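Local coordinates for periplasmic oligopeptide-binding protein (Burkholderia pseudomallei, PDB 3ZS6) that probably binds peptides in the periplasm and hands them to an ABC transporter for uptake across the inner membrane, at residues 313-318 / 455-460; 434-439 / 460-465; 12-17 / 187-192. All coordinates share one frame; numbering follows the deposited sequence.

Contact 1. Residues 313-318 / 455-460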
ATOM      1  N   GLY A 313     -15.723  -8.050   2.368  1.00 22.91           N
ATOM      2  CA  GLY A 313     -15.207  -9.401   2.527  1.00 21.44           C
ATOM      3  C   GLY A 313     -15.087  -9.933   3.951  1.00 24.79           C
ATOM      4  O   GLY A 313     -14.888 -11.132   4.141  1.00 29.42           O
ATOM      5  N   VAL A 314     -15.175  -9.064   4.954  1.00 23.60           N
ATOM      6  CA  VAL A 314     -15.309  -9.535   6.335  1.00 24.92           C
ATOM      7  C   VAL A 314     -16.535  -8.922   6.989  1.00 26.23           C
ATOM      8  O   VAL A 314     -17.032  -7.892   6.541  1.00 26.22           O
ATOM      9  CB  VAL A 314     -14.065  -9.241   7.204  1.00 28.46           C
ATOM     10  CG1 VAL A 314     -12.895 -10.093   6.749  1.00 21.20           C
ATOM     11  CG2 VAL A 314     -13.719  -7.743   7.172  1.00 26.96           C
ATOM     12  N   GLN A 315     -17.024  -9.553   8.048  1.00 26.66           N
ATOM     13  CA  GLN A 315     -18.258  -9.094   8.673  1.00 32.48           C
ATOM     14  C   GLN A 315     -18.011  -7.900   9.580  1.00 34.01           C
ATOM     15  O   GLN A 315     -18.900  -7.079   9.789  1.00 38.59           O
ATOM     16  CB  GLN A 315     -18.918 -10.232   9.456  1.00 31.81           C
ATOM     17  CG  GLN A 315     -19.127 -11.488   8.630  1.00 32.41           C
ATOM     18  CD  GLN A 315     -19.586 -12.665   9.469  1.00 38.98           C
ATOM     19  OE1 GLN A 315     -19.117 -12.863  10.590  1.00 44.13           O
ATOM     20  NE2 GLN A 315     -20.512 -13.452   8.929  1.00 32.50           N
ATOM     21  N   ARG A 316     -16.793  -7.798  10.099  1.00 32.90           N
ATOM     22  CA  ARG A 316     -16.472  -6.811  11.117  1.00 26.96           C
ATOM     23  C   ARG A 316     -14.991  -6.878  11.433  1.00 24.87           C
ATOM     24  O   ARG A 316     -14.336  -7.881  11.142  1.00 21.78           O
ATOM     25  CB  ARG A 316     -17.252  -7.119  12.392  1.00 33.56           C
ATOM     26  CG  ARG A 316     -17.177  -8.589  12.786  1.00 30.89           C
ATOM     27  CD  ARG A 316     -17.099  -8.794  14.295  1.00 30.44           C
ATOM     28  NE  ARG A 316     -17.016 -10.217  14.626  1.00 35.53           N
ATOM     29  CZ  ARG A 316     -15.880 -10.909  14.697  1.00 36.63           C
ATOM     30  NH1 ARG A 316     -14.715 -10.310  14.468  1.00 33.87           N
ATOM     31  NH2 ARG A 316     -15.907 -12.199  14.998  1.00 33.17           N
ATOM     32  N   PRO A 317     -14.457  -5.808  12.034  1.00 20.88           N
ATOM     33  CA  PRO A 317     -13.045  -5.845  12.413  1.00 28.65           C
ATOM     34  C   PRO A 317     -12.827  -6.773  13.602  1.00 32.32           C
ATOM     35  O   PRO A 317     -13.783  -7.325  14.155  1.00 30.69           O
ATOM     36  CB  PRO A 317     -12.744  -4.394  12.804  1.00 23.16           C
ATOM     37  CG  PRO A 317     -14.066  -3.823  13.188  1.00 28.83           C
ATOM     38  CD  PRO A 317     -15.077  -4.502  12.310  1.00 23.95           C
ATOM     39  N   PHE A 318     -11.565  -6.951  13.966  1.00 28.34           N
ATOM     40  CA  PHE A 318     -11.194  -7.744  15.124  1.00 28.15           C
ATOM     41  C   PHE A 318     -11.102  -6.840  16.354  1.00 26.00           C
ATOM     42  O   PHE A 318     -10.365  -5.853  16.363  1.00 24.47           O
ATOM     43  CB  PHE A 318      -9.862  -8.445  14.858  1.00 25.90           C
ATOM     44  CG  PHE A 318      -9.244  -9.075  16.072  1.00 20.16           C
ATOM     45  CD1 PHE A 318      -9.681 -10.308  16.532  1.00 27.86           C
ATOM     46  CD2 PHE A 318      -8.217  -8.437  16.744  1.00 15.65           C
ATOM     47  CE1 PHE A 318      -9.097 -10.899  17.642  1.00 30.85           C
ATOM     48  CE2 PHE A 318      -7.627  -9.011  17.853  1.00 20.05           C
ATOM     49  CZ  PHE A 318      -8.070 -10.248  18.307  1.00 32.70           C
ATOM     50  N   LEU A 455     -16.085 -17.005   6.812  1.00 24.98           N
ATOM     51  CA  LEU A 455     -14.820 -17.727   6.881  1.00 24.64           C
ATOM     52  C   LEU A 455     -13.612 -16.778   6.929  1.00 30.02           C
ATOM     53  O   LEU A 455     -12.643 -17.041   7.641  1.00 29.67           O
ATOM     54  CB  LEU A 455     -14.696 -18.710   5.711  1.00 26.39           C
ATOM     55  CG  LEU A 455     -15.648 -19.911   5.761  1.00 33.73           C
ATOM     56  CD1 LEU A 455     -15.337 -20.913   4.652  1.00 35.34           C
ATOM     57  CD2 LEU A 455     -15.580 -20.586   7.119  1.00 36.53           C
ATOM     58  N   LEU A 456     -13.667 -15.677   6.184  1.00 22.60           N
ATOM     59  CA  LEU A 456     -12.560 -14.723   6.207  1.00 22.56           C
ATOM     60  C   LEU A 456     -12.467 -14.028   7.563  1.00 23.28           C
ATOM     61  O   LEU A 456     -11.375 -13.733   8.050  1.00 22.22           O
ATOM     62  CB  LEU A 456     -12.676 -13.694   5.078  1.00 20.72           C
ATOM     63  CG  LEU A 456     -12.520 -14.222   3.651  1.00 23.34           C
ATOM     64  CD1 LEU A 456     -12.534 -13.059   2.656  1.00 22.69           C
ATOM     65  CD2 LEU A 456     -11.243 -15.045   3.504  1.00 18.42           C
ATOM     66  N   THR A 457     -13.623 -13.768   8.166  1.00 23.74           N
ATOM     67  CA  THR A 457     -13.677 -13.155   9.482  1.00 22.72           C
ATOM     68  C   THR A 457     -13.072 -14.111  10.505  1.00 28.39           C
ATOM     69  O   THR A 457     -12.261 -13.710  11.348  1.00 26.88           O
ATOM     70  CB  THR A 457     -15.126 -12.814   9.888  1.00 27.24           C
ATOM     71  OG1 THR A 457     -15.677 -11.880   8.953  1.00 32.42           O
ATOM     72  CG2 THR A 457     -15.167 -12.209  11.279  1.00 24.54           C
ATOM     73  N   GLN A 458     -13.457 -15.381  10.413  1.00 26.77           N
ATOM     74  CA  GLN A 458     -12.921 -16.401  11.305  1.00 30.75           C
ATOM     75  C   GLN A 458     -11.404 -16.495  11.172  1.00 24.15           C
ATOM     76  O   GLN A 458     -10.691 -16.513  12.170  1.00 24.46           O
ATOM     77  CB  GLN A 458     -13.569 -17.760  11.042  1.00 31.11           C
ATOM     78  CG  GLN A 458     -13.023 -18.866  11.929  1.00 34.38           C
ATOM     79  CD  GLN A 458     -13.613 -20.224  11.607  1.00 37.05           C
ATOM     80  OE1 GLN A 458     -14.442 -20.361  10.702  1.00 34.62           O
ATOM     81  NE2 GLN A 458     -13.179 -21.243  12.344  1.00 39.27           N
ATOM     82  N   ALA A 459     -10.915 -16.532   9.933  1.00 21.45           N
ATOM     83  CA  ALA A 459      -9.477 -16.572   9.672  1.00 23.48           C
ATOM     84  C   ALA A 459      -8.735 -15.326  10.181  1.00 24.16           C
ATOM     85  O   ALA A 459      -7.641 -15.440  10.745  1.00 19.65           O
ATOM     86  CB  ALA A 459      -9.211 -16.777   8.187  1.00 25.76           C
ATOM     87  N   HIS A 460      -9.312 -14.144   9.971  1.00 23.92           N
ATOM     88  CA  HIS A 460      -8.683 -12.913  10.454  1.00 25.36           C
ATOM     89  C   HIS A 460      -8.569 -12.931  11.980  1.00 25.11           C
ATOM     90  O   HIS A 460      -7.479 -12.727  12.522  1.00 22.29           O
ATOM     91  CB  HIS A 460      -9.425 -11.655   9.977  1.00 15.84           C
ATOM     92  CG  HIS A 460      -8.816 -10.370  10.466  1.00 15.89           C
ATOM     93  ND1 HIS A 460      -9.531  -9.425  11.172  1.00 19.07           N
ATOM     94  CD2 HIS A 460      -7.555  -9.883  10.362  1.00 16.80           C
ATOM     95  CE1 HIS A 460      -8.739  -8.413  11.482  1.00 23.66           C
ATOM     96  NE2 HIS A 460      -7.533  -8.666  11.004  1.00 15.22           N
TER
HETATM   97  O   HOH W   1     -12.248  -9.876  11.789  1.00 25.37           O
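The irregular loop 313-318 passes closest to helix 455-460 at V314 and T457, whose CA atoms are 5.1 Å apart, and the F318 and H460 CA atoms lie 7.4 Å apart. T457 OG1 lies anti to its own carbonyl carbon (chi1 -61°), where it can bond back to A453 O one helical turn earlier and also receive the backbone N-H of Q315. That second bond, Q315 N to T457 OG1, is 2.8 Å long and nearly straight at 175°. The other branch, the methyl CG2, sits over one face of the R316 guanidinium, 3.7 Å from CZ and offset toward its rim. The guanidinium is held in that pose by NH1, which bonds P317 O with the oxygen close to the guanidinium plane, and by NH2, which makes a salt bridge to D461. A water joins R316 O to H460 ND1, 2.8 Å from the latter, while F318 CB rests 3.6 Å from H460 CE1. Earlier in the loop L456 CD1 comes within 3.4 Å of G313 O, and L456 CB meets V314 CG1 at 4.0 Å. One threonine thus ties an irregular loop to a helix by donating to the helix and accepting from the loop.

Contact 2. Residues 434-439 / 460-465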
ATOM      1  N   PRO A 434      -0.933 -22.240   8.988  1.00 26.09           N
ATOM      2  CA  PRO A 434      -1.567 -23.079   7.964  1.00 23.31           C
ATOM      3  C   PRO A 434      -3.083 -23.151   8.120  1.00 27.59           C
ATOM      4  O   PRO A 434      -3.792 -23.225   7.119  1.00 32.93           O
ATOM      5  CB  PRO A 434      -0.949 -24.463   8.207  1.00 24.24           C
ATOM      6  CG  PRO A 434       0.376 -24.171   8.846  1.00 29.17           C
ATOM      7  CD  PRO A 434       0.138 -22.958   9.707  1.00 24.55           C
ATOM      8  N   LYS A 435      -3.576 -23.139   9.355  1.00 27.86           N
ATOM      9  CA  LYS A 435      -5.018 -23.132   9.574  1.00 28.77           C
ATOM     10  C   LYS A 435      -5.636 -21.839   9.032  1.00 26.23           C
ATOM     11  O   LYS A 435      -6.638 -21.872   8.308  1.00 24.16           O
ATOM     12  CB  LYS A 435      -5.354 -23.318  11.050  1.00 30.68           C
ATOM     13  CG  LYS A 435      -6.843 -23.296  11.347  1.00 40.40           C
ATOM     14  CD  LYS A 435      -7.592 -24.356  10.545  1.00 46.79           C
ATOM     15  CE  LYS A 435      -9.076 -24.376  10.894  1.00 47.25           C
ATOM     16  NZ  LYS A 435      -9.828 -25.415  10.129  1.00 51.37           N
ATOM     17  N   VAL A 436      -5.035 -20.702   9.370  1.00 24.29           N
ATOM     18  CA  VAL A 436      -5.487 -19.442   8.795  1.00 23.65           C
ATOM     19  C   VAL A 436      -5.504 -19.546   7.269  1.00 20.20           C
ATOM     20  O   VAL A 436      -6.506 -19.231   6.632  1.00 23.88           O
ATOM     21  CB  VAL A 436      -4.608 -18.244   9.225  1.00 25.82           C
ATOM     22  CG1 VAL A 436      -4.937 -17.022   8.381  1.00 22.36           C
ATOM     23  CG2 VAL A 436      -4.794 -17.947  10.711  1.00 26.95           C
ATOM     24  N   ASP A 437      -4.396 -19.995   6.691  1.00 16.63           N
ATOM     25  CA  ASP A 437      -4.293 -20.108   5.241  1.00 20.75           C
ATOM     26  C   ASP A 437      -5.370 -21.031   4.661  1.00 26.66           C
ATOM     27  O   ASP A 437      -5.971 -20.724   3.630  1.00 21.32           O
ATOM     28  CB  ASP A 437      -2.891 -20.578   4.831  1.00 29.85           C
ATOM     29  CG  ASP A 437      -1.822 -19.504   5.039  1.00 35.50           C
ATOM     30  OD1 ASP A 437      -2.082 -18.518   5.765  1.00 29.67           O
ATOM     31  OD2 ASP A 437      -0.714 -19.653   4.479  1.00 34.54           O
ATOM     32  N   SER A 438      -5.629 -22.154   5.324  1.00 25.41           N
ATOM     33  CA  SER A 438      -6.604 -23.104   4.792  1.00 29.55           C
ATOM     34  C   SER A 438      -8.014 -22.538   4.897  1.00 24.72           C
ATOM     35  O   SER A 438      -8.843 -22.764   4.020  1.00 29.92           O
ATOM     36  CB  SER A 438      -6.503 -24.474   5.482  1.00 32.43           C
ATOM     37  OG  SER A 438      -7.356 -24.554   6.606  1.00 37.30           O
ATOM     38  N   LEU A 439      -8.280 -21.796   5.967  1.00 20.14           N
ATOM     39  CA  LEU A 439      -9.562 -21.118   6.116  1.00 24.24           C
ATOM     40  C   LEU A 439      -9.784 -20.110   4.988  1.00 30.24           C
ATOM     41  O   LEU A 439     -10.897 -19.976   4.472  1.00 28.53           O
ATOM     42  CB  LEU A 439      -9.667 -20.431   7.482  1.00 24.01           C
ATOM     43  CG  LEU A 439      -9.901 -21.344   8.694  1.00 32.43           C
ATOM     44  CD1 LEU A 439      -9.911 -20.541   9.985  1.00 33.70           C
ATOM     45  CD2 LEU A 439     -11.197 -22.141   8.551  1.00 30.77           C
ATOM     46  N   HIS A 460      -9.312 -14.144   9.971  1.00 23.92           N
ATOM     47  CA  HIS A 460      -8.683 -12.913  10.454  1.00 25.36           C
ATOM     48  C   HIS A 460      -8.569 -12.931  11.980  1.00 25.11           C
ATOM     49  O   HIS A 460      -7.479 -12.727  12.522  1.00 22.29           O
ATOM     50  CB  HIS A 460      -9.425 -11.655   9.977  1.00 15.84           C
ATOM     51  CG  HIS A 460      -8.816 -10.370  10.466  1.00 15.89           C
ATOM     52  ND1 HIS A 460      -9.531  -9.425  11.172  1.00 19.07           N
ATOM     53  CD2 HIS A 460      -7.555  -9.883  10.362  1.00 16.80           C
ATOM     54  CE1 HIS A 460      -8.739  -8.413  11.482  1.00 23.66           C
ATOM     55  NE2 HIS A 460      -7.533  -8.666  11.004  1.00 15.22           N
ATOM     56  N   ASP A 461      -9.689 -13.183  12.660  1.00 23.67           N
ATOM     57  CA  ASP A 461      -9.702 -13.299  14.121  1.00 24.58           C
ATOM     58  C   ASP A 461      -8.659 -14.298  14.615  1.00 22.97           C
ATOM     59  O   ASP A 461      -7.940 -14.040  15.582  1.00 23.18           O
ATOM     60  CB  ASP A 461     -11.077 -13.754  14.632  1.00 30.22           C
ATOM     61  CG  ASP A 461     -12.169 -12.718  14.419  1.00 31.37           C
ATOM     62  OD1 ASP A 461     -11.860 -11.550  14.089  1.00 27.26           O
ATOM     63  OD2 ASP A 461     -13.351 -13.083  14.605  1.00 34.15           O
ATOM     64  N   LEU A 462      -8.596 -15.453  13.961  1.00 23.71           N
ATOM     65  CA  LEU A 462      -7.662 -16.496  14.368  1.00 20.87           C
ATOM     66  C   LEU A 462      -6.229 -15.980  14.315  1.00 23.29           C
ATOM     67  O   LEU A 462      -5.454 -16.157  15.264  1.00 21.89           O
ATOM     68  CB  LEU A 462      -7.808 -17.733  13.479  1.00 23.85           C
ATOM     69  CG  LEU A 462      -6.979 -18.947  13.909  1.00 24.52           C
ATOM     70  CD1 LEU A 462      -7.323 -19.333  15.342  1.00 22.70           C
ATOM     71  CD2 LEU A 462      -7.189 -20.132  12.958  1.00 22.20           C
ATOM     72  N   ALA A 463      -5.879 -15.336  13.204  1.00 16.82           N
ATOM     73  CA  ALA A 463      -4.550 -14.748  13.059  1.00 13.60           C
ATOM     74  C   ALA A 463      -4.254 -13.674  14.112  1.00 12.16           C
ATOM     75  O   ALA A 463      -3.163 -13.644  14.675  1.00 15.83           O
ATOM     76  CB  ALA A 463      -4.372 -14.176  11.667  1.00 11.74           C
ATOM     77  N   MET A 464      -5.206 -12.775  14.357  1.00 17.66           N
ATOM     78  CA  MET A 464      -4.947 -11.651  15.263  1.00 21.27           C
ATOM     79  C   MET A 464      -4.807 -12.106  16.723  1.00 25.78           C
ATOM     80  O   MET A 464      -4.149 -11.442  17.525  1.00 21.67           O
ATOM     81  CB  MET A 464      -6.020 -10.563  15.136  1.00 19.71           C
ATOM     82  CG  MET A 464      -6.040  -9.838  13.794  1.00 21.27           C
ATOM     83  SD  MET A 464      -4.486  -9.029  13.357  1.00 22.12           S
ATOM     84  CE  MET A 464      -3.713 -10.291  12.346  1.00 17.90           C
ATOM     85  N   ASN A 465      -5.429 -13.232  17.065  1.00 25.28           N
ATOM     86  CA  ASN A 465      -5.247 -13.811  18.394  1.00 22.14           C
ATOM     87  C   ASN A 465      -3.807 -14.258  18.618  1.00 23.14           C
ATOM     88  O   ASN A 465      -3.384 -14.483  19.751  1.00 24.49           O
ATOM     89  CB  ASN A 465      -6.222 -14.964  18.632  1.00 29.85           C
ATOM     90  CG  ASN A 465      -7.620 -14.480  18.969  1.00 40.95           C
ATOM     91  OD1 ASN A 465      -7.803 -13.627  19.840  1.00 48.21           O
ATOM     92  ND2 ASN A 465      -8.615 -15.014  18.274  1.00 43.54           N
TER
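The carbonyl oxygen of K435 takes two donors from its own helix: L439 N at 2.9 Å, the regular helical bond, and S438 OG at a longer 3.3 Å, the hydroxyl coming in tilted a little from the carbonyl plane. The same residue meets the neighbouring helix through carbon. K435 CG lies 3.6 Å from L462 CD2, and beyond it the chain bends, so that the ammonium end is carried away from helix 460-464. L462 supplies most of the contact from its side. CG anti to the backbone N (chi1 -174°) sends the side chain toward the first helix, and its CD2 methyl enters between three side chains there, K435, V436 and L439; it is 3.9 Å from V436 CG2 and 4.1 Å from L439 CD1, and the L462 side chain runs about square to those of K435 and L439. V436 answers with CG2, which meets A463 as well, at 3.8 Å from its N and 3.9 Å from its CB. The small A463 lets the valine methyl come this near to the backbone.

The two segments run antiparallel, 165° between their directions and 9.3 Å between axes, as the two arms of a helical hairpin made by 434-443 and 449-464. L439 also reaches Q458 and A459 on the second arm. On another face of the first arm, D437 OD2 bonds the backbone N of C422, a half-cystine of the C422–C432 disulfide. No hydrogen bond crosses between the segments, so this part of the hairpin is joined by methyl and methylene contacts.

Contact 3. Residues 12-17 / 187-192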
ATOM      1  N   PRO A  12       5.842  11.417   0.811  1.00 14.89           N
ATOM      2  CA  PRO A  12       6.469  11.296   2.139  1.00 13.97           C
ATOM      3  C   PRO A  12       7.928  10.828   2.121  1.00 18.45           C
ATOM      4  O   PRO A  12       8.595  10.895   3.152  1.00 22.09           O
ATOM      5  CB  PRO A  12       5.587  10.259   2.849  1.00 13.28           C
ATOM      6  CG  PRO A  12       5.041   9.407   1.714  1.00 18.31           C
ATOM      7  CD  PRO A  12       4.809  10.387   0.582  1.00 15.67           C
ATOM      8  N   ALA A  13       8.422  10.373   0.974  1.00 14.11           N
ATOM      9  CA  ALA A  13       9.791   9.865   0.889  1.00 11.23           C
ATOM     10  C   ALA A  13      10.215   9.682  -0.569  1.00 12.75           C
ATOM     11  O   ALA A  13       9.374   9.737  -1.472  1.00 13.43           O
ATOM     12  CB  ALA A  13       9.909   8.541   1.641  1.00 14.21           C
ATOM     13  N   GLU A  14      11.513   9.481  -0.796  1.00  8.70           N
ATOM     14  CA  GLU A  14      12.022   9.149  -2.129  1.00 12.77           C
ATOM     15  C   GLU A  14      11.440   7.813  -2.574  1.00 14.48           C
ATOM     16  O   GLU A  14      11.438   6.843  -1.805  1.00 14.30           O
ATOM     17  CB  GLU A  14      13.550   9.072  -2.117  1.00 15.31           C
ATOM     18  CG  GLU A  14      14.181   8.498  -3.401  1.00 11.98           C
ATOM     19  CD  GLU A  14      14.006   9.407  -4.614  1.00 17.41           C
ATOM     20  OE1 GLU A  14      13.595  10.580  -4.448  1.00 17.01           O
ATOM     21  OE2 GLU A  14      14.274   8.940  -5.739  1.00 18.71           O
ATOM     22  N   VAL A  15      10.945   7.765  -3.809  1.00 17.37           N
ATOM     23  CA  VAL A  15      10.320   6.554  -4.355  1.00 10.26           C
ATOM     24  C   VAL A  15      11.348   5.431  -4.478  1.00 16.87           C
ATOM     25  O   VAL A  15      12.504   5.689  -4.822  1.00 15.41           O
ATOM     26  CB  VAL A  15       9.679   6.835  -5.745  1.00 15.82           C
ATOM     27  CG1 VAL A  15      10.767   7.040  -6.828  1.00 14.43           C
ATOM     28  CG2 VAL A  15       8.716   5.719  -6.133  1.00 12.98           C
ATOM     29  N   GLU A  16      10.933   4.191  -4.208  1.00 12.74           N
ATOM     30  CA  GLU A  16      11.869   3.064  -4.192  1.00 18.51           C
ATOM     31  C   GLU A  16      12.281   2.637  -5.605  1.00 19.59           C
ATOM     32  O   GLU A  16      13.382   2.138  -5.816  1.00 14.05           O
ATOM     33  CB  GLU A  16      11.296   1.864  -3.414  1.00 16.79           C
ATOM     34  CG  GLU A  16      10.068   1.199  -4.059  1.00 14.76           C
ATOM     35  CD  GLU A  16       8.763   1.930  -3.767  1.00 16.12           C
ATOM     36  OE1 GLU A  16       8.804   2.998  -3.117  1.00 14.55           O
ATOM     37  OE2 GLU A  16       7.690   1.429  -4.179  1.00 15.78           O
ATOM     38  N   SER A  17      11.391   2.837  -6.568  1.00 10.53           N
ATOM     39  CA  SER A  17      11.651   2.397  -7.932  1.00 13.89           C
ATOM     40  C   SER A  17      10.564   2.954  -8.831  1.00 10.53           C
ATOM     41  O   SER A  17       9.485   3.298  -8.355  1.00 13.54           O
ATOM     42  CB  SER A  17      11.648   0.865  -7.992  1.00 16.84           C
ATOM     43  OG  SER A  17      11.776   0.368  -9.314  1.00 18.88           O
ATOM     44  N   GLN A 187      15.605  13.515  -9.891  1.00 18.47           N
ATOM     45  CA  GLN A 187      16.732  13.733  -8.990  1.00 19.77           C
ATOM     46  C   GLN A 187      16.372  13.177  -7.620  1.00 18.82           C
ATOM     47  O   GLN A 187      15.539  13.750  -6.915  1.00 20.79           O
ATOM     48  CB  GLN A 187      17.076  15.222  -8.891  1.00 21.02           C
ATOM     49  CG  GLN A 187      17.415  15.872 -10.230  1.00 24.25           C
ATOM     50  CD  GLN A 187      17.769  17.345 -10.089  1.00 34.64           C
ATOM     51  OE1 GLN A 187      18.496  17.740  -9.175  1.00 37.57           O
ATOM     52  NE2 GLN A 187      17.240  18.167 -10.987  1.00 35.23           N
ATOM     53  N   PRO A 188      16.994  12.052  -7.240  1.00 23.94           N
ATOM     54  CA  PRO A 188      16.608  11.345  -6.010  1.00 24.89           C
ATOM     55  C   PRO A 188      16.667  12.248  -4.785  1.00 22.65           C
ATOM     56  O   PRO A 188      17.632  12.984  -4.617  1.00 20.51           O
ATOM     57  CB  PRO A 188      17.648  10.224  -5.914  1.00 27.87           C
ATOM     58  CG  PRO A 188      18.017   9.954  -7.339  1.00 31.30           C
ATOM     59  CD  PRO A 188      18.030  11.323  -7.991  1.00 30.72           C
ATOM     60  N   ASN A 189      15.633  12.194  -3.951  1.00 14.67           N
ATOM     61  CA  ASN A 189      15.564  13.020  -2.746  1.00 17.87           C
ATOM     62  C   ASN A 189      15.451  14.506  -3.043  1.00 17.06           C
ATOM     63  O   ASN A 189      15.606  15.344  -2.156  1.00 19.64           O
ATOM     64  CB  ASN A 189      16.769  12.770  -1.850  1.00 25.18           C
ATOM     65  CG  ASN A 189      16.731  11.409  -1.216  1.00 35.50           C
ATOM     66  OD1 ASN A 189      17.609  10.579  -1.448  1.00 44.79           O
ATOM     67  ND2 ASN A 189      15.701  11.162  -0.417  1.00 33.41           N
ATOM     68  N   ASN A 190      15.217  14.833  -4.302  1.00 15.31           N
ATOM     69  CA  ASN A 190      15.092  16.220  -4.701  1.00 14.93           C
ATOM     70  C   ASN A 190      13.770  16.446  -5.410  1.00 15.50           C
ATOM     71  O   ASN A 190      12.872  17.081  -4.868  1.00 13.32           O
ATOM     72  CB  ASN A 190      16.263  16.631  -5.592  1.00 20.96           C
ATOM     73  CG  ASN A 190      16.258  18.108  -5.919  1.00 29.03           C
ATOM     74  OD1 ASN A 190      15.234  18.775  -5.812  1.00 33.86           O
ATOM     75  ND2 ASN A 190      17.410  18.629  -6.315  1.00 23.58           N
ATOM     76  N   ARG A 191      13.648  15.912  -6.618  1.00 11.34           N
ATOM     77  CA  ARG A 191      12.408  16.052  -7.361  1.00 19.49           C
ATOM     78  C   ARG A 191      12.271  15.054  -8.495  1.00 16.93           C
ATOM     79  O   ARG A 191      13.264  14.531  -9.018  1.00 15.69           O
ATOM     80  CB  ARG A 191      12.304  17.467  -7.931  1.00 22.02           C
ATOM     81  CG  ARG A 191      13.535  17.872  -8.713  1.00 30.75           C
ATOM     82  CD  ARG A 191      13.195  18.321 -10.118  1.00 39.13           C
ATOM     83  NE  ARG A 191      13.074  19.768 -10.232  1.00 38.95           N
ATOM     84  CZ  ARG A 191      13.495  20.467 -11.285  1.00 45.65           C
ATOM     85  NH1 ARG A 191      14.072  19.850 -12.309  1.00 43.14           N
ATOM     86  NH2 ARG A 191      13.343  21.786 -11.316  1.00 49.09           N
ATOM     87  N   ILE A 192      11.018  14.797  -8.858  1.00 11.47           N
ATOM     88  CA  ILE A 192      10.679  14.099 -10.084  1.00 13.57           C
ATOM     89  C   ILE A 192       9.739  14.999 -10.882  1.00 14.22           C
ATOM     90  O   ILE A 192       8.782  15.542 -10.334  1.00 16.01           O
ATOM     91  CB  ILE A 192      10.009  12.749  -9.801  1.00 13.96           C
ATOM     92  CG1 ILE A 192      11.070  11.672  -9.574  1.00 18.30           C
ATOM     93  CG2 ILE A 192       9.070  12.352 -10.956  1.00 15.40           C
ATOM     94  CD1 ILE A 192      10.506  10.343  -9.089  1.00 16.34           C
TER
HETATM   95  O   HOH W   2      12.860  12.347  -6.435  1.00 15.46           O
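E14 OE1 receives the backbone N-H of N189 at 2.6 Å, a short bond and almost perfectly straight (178°), although the donor stands well above the carboxylate plane, 70° out of it. A water gives a second hydrogen to the same OE1 from 2.8 Å and another to Q187 O, bridging the glutamate to the start of the turn. The other oxygen, OE2, lies alongside P188, 3.4 Å from its CA, and is bonded by W186 NE1, so both carboxylate oxygens have donors. E14 reaches them with CG anti to its backbone N (chi1 170°) and a bend at the next bond; the amide of N189 folds back in turn, bringing ND2 to 3.4 Å from E14 CB. Next door, V15 CG1 meets I192 CD1 at 4.0 Å, the two side chains crossing at about a right angle.

What E14 grips is the tip of a beta hairpin between strands 181-187 and 191-196. P188 and N189 have the backbone angles of a type II turn, N189 with positive phi, and N190 N closes it onto Q187 O at 2.8 Å. R191 N bonds the same oxygen, so N190 and R191 together face Q187 in a classic beta bulge.

Farther out, Q187 NE2 and R191 NH1 both go to D185 OD2, while I192 is paired through its backbone with Y213 in the middle of the four-stranded mixed sheet. E386 of a loop and K388 of helix 387-395 touch E14; T27 of helix 26-35 backs V15.

Contacts 1 and 2 are neighbours, their centres 10 Å apart, on two faces of helix 449-464. They share H460, whose NE2 is bonded by L306 N, and they touch directly: the R316–D461 salt bridge, NH2 to OD2 2.7 Å, joins them, and F318 CD2 packs 3.5 Å from M464 CB. The helix is therefore held between the 313-318 loop and helix 434-443, and the segments of the two contacts alternate along the chain. Contact 3 is separate, across the chain's centre, with its centre about 37 Å from each of the others and its nearest atoms about 24 Å from contact 1 and about 23 Å from contact 2.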